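ABC-type amino acid transport system, permease component (Caldanaerobacter subterraneus subsp. tengcongensis MB4, PDB 4YMU) probably moves amino acids such as arginine across the cell membrane, as the transmembrane subunit of a binding-protein-dependent ABC importer. Local coordinates at residues G150-A161 with Y196-L207. Sequence-based numbering, arbitrary orientation.
With ARG (arginine), chain I; ARG (arginine), chain J.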
# COMPACT_ATOMS: atom_id res chain seq x y z
N GLY C 150 3.90 -18.09 8.39
CA GLY C 150 5.29 -18.49 8.32
C GLY C 150 6.17 -17.53 9.09
O GLY C 150 7.15 -17.92 9.71
N ASN C 151 5.80 -16.25 9.04
CA ASN C 151 6.52 -15.22 9.76
C ASN C 151 6.24 -15.27 11.25
O ASN C 151 7.09 -14.90 12.06
CB ASN C 151 6.12 -13.87 9.20
CG ASN C 151 6.63 -12.73 10.04
OD1 ASN C 151 5.88 -12.15 10.83
ND2 ASN C 151 7.89 -12.37 9.86
N GLU C 152 5.05 -15.71 11.62
CA GLU C 152 4.69 -15.82 13.02
C GLU C 152 5.58 -16.85 13.69
O GLU C 152 6.16 -16.59 14.74
CB GLU C 152 3.20 -16.18 13.16
CG GLU C 152 2.79 -16.74 14.53
CD GLU C 152 2.71 -15.70 15.64
OE1 GLU C 152 3.20 -14.56 15.48
OE2 GLU C 152 2.13 -16.04 16.70
N PHE C 153 5.72 -18.00 13.04
CA PHE C 153 6.59 -19.08 13.49
C PHE C 153 8.01 -18.57 13.75
O PHE C 153 8.58 -18.85 14.79
CB PHE C 153 6.63 -20.18 12.43
CG PHE C 153 7.60 -21.29 12.74
CD1 PHE C 153 8.91 -21.23 12.30
CD2 PHE C 153 7.19 -22.40 13.47
CE1 PHE C 153 9.80 -22.25 12.58
CE2 PHE C 153 8.07 -23.43 13.75
CZ PHE C 153 9.38 -23.35 13.30
N ILE C 154 8.57 -17.83 12.80
CA ILE C 154 9.94 -17.35 12.95
C ILE C 154 10.05 -16.48 14.20
O ILE C 154 11.01 -16.61 14.97
CB ILE C 154 10.41 -16.55 11.71
CG1 ILE C 154 10.49 -17.47 10.48
CG2 ILE C 154 11.75 -15.87 11.97
CD1 ILE C 154 10.95 -16.77 9.23
N VAL C 155 9.06 -15.63 14.42
CA VAL C 155 9.05 -14.74 15.58
C VAL C 155 8.93 -15.55 16.88
O VAL C 155 9.59 -15.25 17.88
CB VAL C 155 7.87 -13.75 15.49
CG1 VAL C 155 7.72 -12.99 16.79
CG2 VAL C 155 8.09 -12.79 14.35
N MET C 156 8.11 -16.60 16.84
CA MET C 156 7.86 -17.42 18.00
C MET C 156 9.08 -18.23 18.43
O MET C 156 9.16 -18.62 19.59
CB MET C 156 6.67 -18.34 17.74
CG MET C 156 5.34 -17.63 17.82
SD MET C 156 4.98 -17.03 19.49
CE MET C 156 4.24 -18.52 20.16
N LEU C 157 10.00 -18.51 17.51
CA LEU C 157 11.26 -19.17 17.85
C LEU C 157 12.01 -18.32 18.85
O LEU C 157 12.42 -18.79 19.91
CB LEU C 157 12.14 -19.38 16.61
CG LEU C 157 11.74 -20.55 15.71
CD1 LEU C 157 12.74 -20.71 14.58
CD2 LEU C 157 11.63 -21.84 16.52
N LYS C 158 12.18 -17.05 18.51
CA LYS C 158 12.80 -16.13 19.44
C LYS C 158 11.96 -16.06 20.71
O LYS C 158 12.49 -16.13 21.82
CB LYS C 158 12.95 -14.75 18.80
CG LYS C 158 13.89 -14.75 17.60
CD LYS C 158 14.25 -13.33 17.16
CE LYS C 158 13.03 -12.60 16.59
NZ LYS C 158 13.29 -11.13 16.42
N GLU C 159 10.64 -15.98 20.55
CA GLU C 159 9.77 -15.82 21.71
C GLU C 159 9.88 -16.97 22.73
O GLU C 159 9.78 -16.73 23.94
CB GLU C 159 8.32 -15.60 21.29
CG GLU C 159 8.07 -14.23 20.65
CD GLU C 159 8.26 -13.07 21.62
OE1 GLU C 159 8.19 -13.29 22.84
OE2 GLU C 159 8.45 -11.93 21.17
N SER C 160 10.07 -18.19 22.24
CA SER C 160 10.03 -19.40 23.05
C SER C 160 11.21 -19.48 24.02
O SER C 160 11.15 -20.20 25.02
CB SER C 160 10.01 -20.62 22.15
OG SER C 160 11.28 -20.79 21.55
N ALA C 161 12.28 -18.73 23.76
CA ALA C 161 13.43 -18.69 24.66
C ALA C 161 13.01 -18.33 26.09
O ALA C 161 13.77 -18.51 27.03
CB ALA C 161 14.47 -17.70 24.17
N TYR C 196 20.47 -19.27 17.33
CA TYR C 196 19.20 -18.58 17.11
C TYR C 196 19.25 -17.80 15.80
O TYR C 196 18.30 -17.82 15.03
CB TYR C 196 18.86 -17.62 18.26
CG TYR C 196 18.11 -18.26 19.42
CD1 TYR C 196 16.81 -18.72 19.26
CD2 TYR C 196 18.71 -18.41 20.67
CE1 TYR C 196 16.12 -19.31 20.31
CE2 TYR C 196 18.03 -19.01 21.74
CZ TYR C 196 16.74 -19.46 21.55
OH TYR C 196 16.05 -20.05 22.61
N PHE C 197 20.37 -17.15 15.55
CA PHE C 197 20.57 -16.35 14.37
C PHE C 197 20.50 -17.20 13.12
O PHE C 197 19.76 -16.89 12.18
CB PHE C 197 21.90 -15.63 14.42
CG PHE C 197 22.12 -14.70 13.26
CD1 PHE C 197 21.44 -13.50 13.19
CD2 PHE C 197 22.98 -15.04 12.23
CE1 PHE C 197 21.63 -12.63 12.13
CE2 PHE C 197 23.17 -14.19 11.16
CZ PHE C 197 22.50 -12.98 11.11
N VAL C 198 21.28 -18.28 13.10
CA VAL C 198 21.29 -19.18 11.96
C VAL C 198 19.91 -19.78 11.70
O VAL C 198 19.49 -19.93 10.54
CB VAL C 198 22.40 -20.25 12.10
CG1 VAL C 198 22.05 -21.51 11.34
CG2 VAL C 198 23.73 -19.67 11.62
N MET C 199 19.18 -20.09 12.77
CA MET C 199 17.81 -20.58 12.61
C MET C 199 16.92 -19.52 11.96
O MET C 199 16.13 -19.82 11.04
CB MET C 199 17.23 -20.96 13.97
CG MET C 199 16.81 -22.41 14.08
SD MET C 199 15.97 -22.67 15.64
CE MET C 199 17.01 -21.67 16.72
N THR C 200 17.04 -18.29 12.45
CA THR C 200 16.27 -17.18 11.95
C THR C 200 16.51 -17.00 10.45
O THR C 200 15.56 -16.96 9.67
CB THR C 200 16.63 -15.88 12.70
OG1 THR C 200 15.90 -15.82 13.93
CG2 THR C 200 16.31 -14.64 11.85
N LEU C 201 17.78 -16.93 10.05
CA LEU C 201 18.17 -16.82 8.65
C LEU C 201 17.61 -17.95 7.81
O LEU C 201 17.03 -17.71 6.75
CB LEU C 201 19.69 -16.81 8.51
CG LEU C 201 20.47 -15.53 8.83
CD1 LEU C 201 21.88 -15.71 8.34
CD2 LEU C 201 19.83 -14.30 8.21
N THR C 202 17.83 -19.18 8.26
CA THR C 202 17.36 -20.35 7.52
C THR C 202 15.86 -20.24 7.21
O THR C 202 15.45 -20.25 6.04
CB THR C 202 17.63 -21.65 8.29
OG1 THR C 202 19.04 -21.80 8.50
CG2 THR C 202 17.11 -22.85 7.52
N PHE C 203 15.06 -20.11 8.26
CA PHE C 203 13.61 -20.07 8.09
C PHE C 203 13.12 -18.84 7.33
O PHE C 203 12.10 -18.89 6.65
CB PHE C 203 12.89 -20.20 9.43
CG PHE C 203 12.94 -21.58 10.02
CD1 PHE C 203 12.47 -22.67 9.31
CD2 PHE C 203 13.40 -21.78 11.33
CE1 PHE C 203 12.49 -23.96 9.88
CE2 PHE C 203 13.42 -23.06 11.90
CZ PHE C 203 12.96 -24.15 11.17
N SER C 204 13.85 -17.73 7.44
CA SER C 204 13.50 -16.51 6.72
C SER C 204 13.69 -16.70 5.22
O SER C 204 12.83 -16.31 4.41
CB SER C 204 14.38 -15.36 7.20
OG SER C 204 13.83 -14.73 8.33
N LYS C 205 14.83 -17.27 4.87
CA LYS C 205 15.14 -17.64 3.50
C LYS C 205 14.05 -18.54 2.93
O LYS C 205 13.43 -18.22 1.89
CB LYS C 205 16.52 -18.30 3.43
CG LYS C 205 16.82 -19.03 2.13
CD LYS C 205 17.32 -20.45 2.38
CE LYS C 205 18.78 -20.45 2.88
NZ LYS C 205 19.41 -21.80 2.89
N LEU C 206 13.74 -19.60 3.62
CA LEU C 206 12.70 -20.47 3.14
C LEU C 206 11.41 -19.72 2.93
O LEU C 206 10.79 -19.86 1.89
CB LEU C 206 12.48 -21.62 4.09
CG LEU C 206 13.43 -22.76 3.79
CD1 LEU C 206 14.38 -23.01 4.95
CD2 LEU C 206 12.63 -24.00 3.46
N LEU C 207 10.99 -18.94 3.90
CA LEU C 207 9.67 -18.37 3.84
C LEU C 207 9.51 -17.45 2.65
O LEU C 207 8.55 -17.58 1.90
CB LEU C 207 9.38 -17.61 5.12
CG LEU C 207 8.58 -16.33 5.09
CD1 LEU C 207 7.10 -16.58 5.26
CD2 LEU C 207 9.06 -15.39 6.16
N ARG I . 7.49 -10.25 23.29
CA ARG I . 6.29 -9.44 23.02
C ARG I . 5.23 -9.62 24.08
O ARG I . 4.22 -8.90 24.09
CB ARG I . 5.68 -9.81 21.67
CG ARG I . 5.03 -11.16 21.61
CD ARG I . 4.67 -11.49 20.17
NE ARG I . 3.84 -12.68 20.06
CZ ARG I . 3.56 -13.29 18.91
NH1 ARG I . 2.80 -14.38 18.91
NH2 ARG I . 4.06 -12.82 17.77
OXT ARG I . 5.34 -10.51 24.93
N ARG J . 10.66 -10.62 22.05
CA ARG J . 11.20 -10.69 20.69
C ARG J . 12.69 -11.00 20.70
O ARG J . 13.24 -11.39 19.66
CB ARG J . 10.95 -9.37 19.94
CG ARG J . 11.78 -8.20 20.43
CD ARG J . 11.32 -6.92 19.79
NE ARG J . 12.23 -5.80 20.06
CZ ARG J . 11.96 -4.53 19.76
NH1 ARG J . 10.80 -4.22 19.18
NH2 ARG J . 12.83 -3.58 20.03
OXT ARG J . 13.37 -10.85 21.72
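Phe153 drives one ring corner, CE1, onto the face of Phe203 in a T-shaped stack: centroids 5.1 Å apart, planes at 83°, CE1 over the middle of the ring. Leu157 approaches the same ring obliquely, its CD1 3.5 Å from Phe203 CD2, and with CG anti to the carbonyl carbon (chi1 -79°) that methyl also meets Met199 SD. Ile154 slides past Phe203 in the opposite direction; its extended chain carries CD1 to the backbone of the other helix, 3.5 Å from Phe203 O. Replacing Phe203 by an alanine is likely to open a gap between Phe153 and Leu157 and leave the Phe153 edge without its aromatic face. At Gly150 the backbones come close, with no side chain to keep Leu207 off: Leu207 CD1 lies 4.0 Å from Gly150 CA. This dense patch joins helix 129-160 antiparallel to helix 186-214, whose residues 189-210 are predicted to span the membrane, in the binding-protein-dependent permease fold; the local axes run 10.0 Å apart at 178°, with no hydrogen bond between the segments. Segment 150-161 turns its other side to the arginine pocket: Glu152 grips the guanidinium of one bound arginine through OE1 and OE2, and Glu159 OE2 takes the amino nitrogens of both arginines. Packing is looser at Asn151, on the surface, and where Thr200 OG1 stands 4.3 Å from Lys158 CG; their polar ends are bonded to the second subunit, Thr200 OG1 to Gly64 O and Lys158 NZ to Arg63 O. Beyond them Tyr196 brings OH to 3.2 Å from Ala161 CB while hydrogen-bonding Thr172.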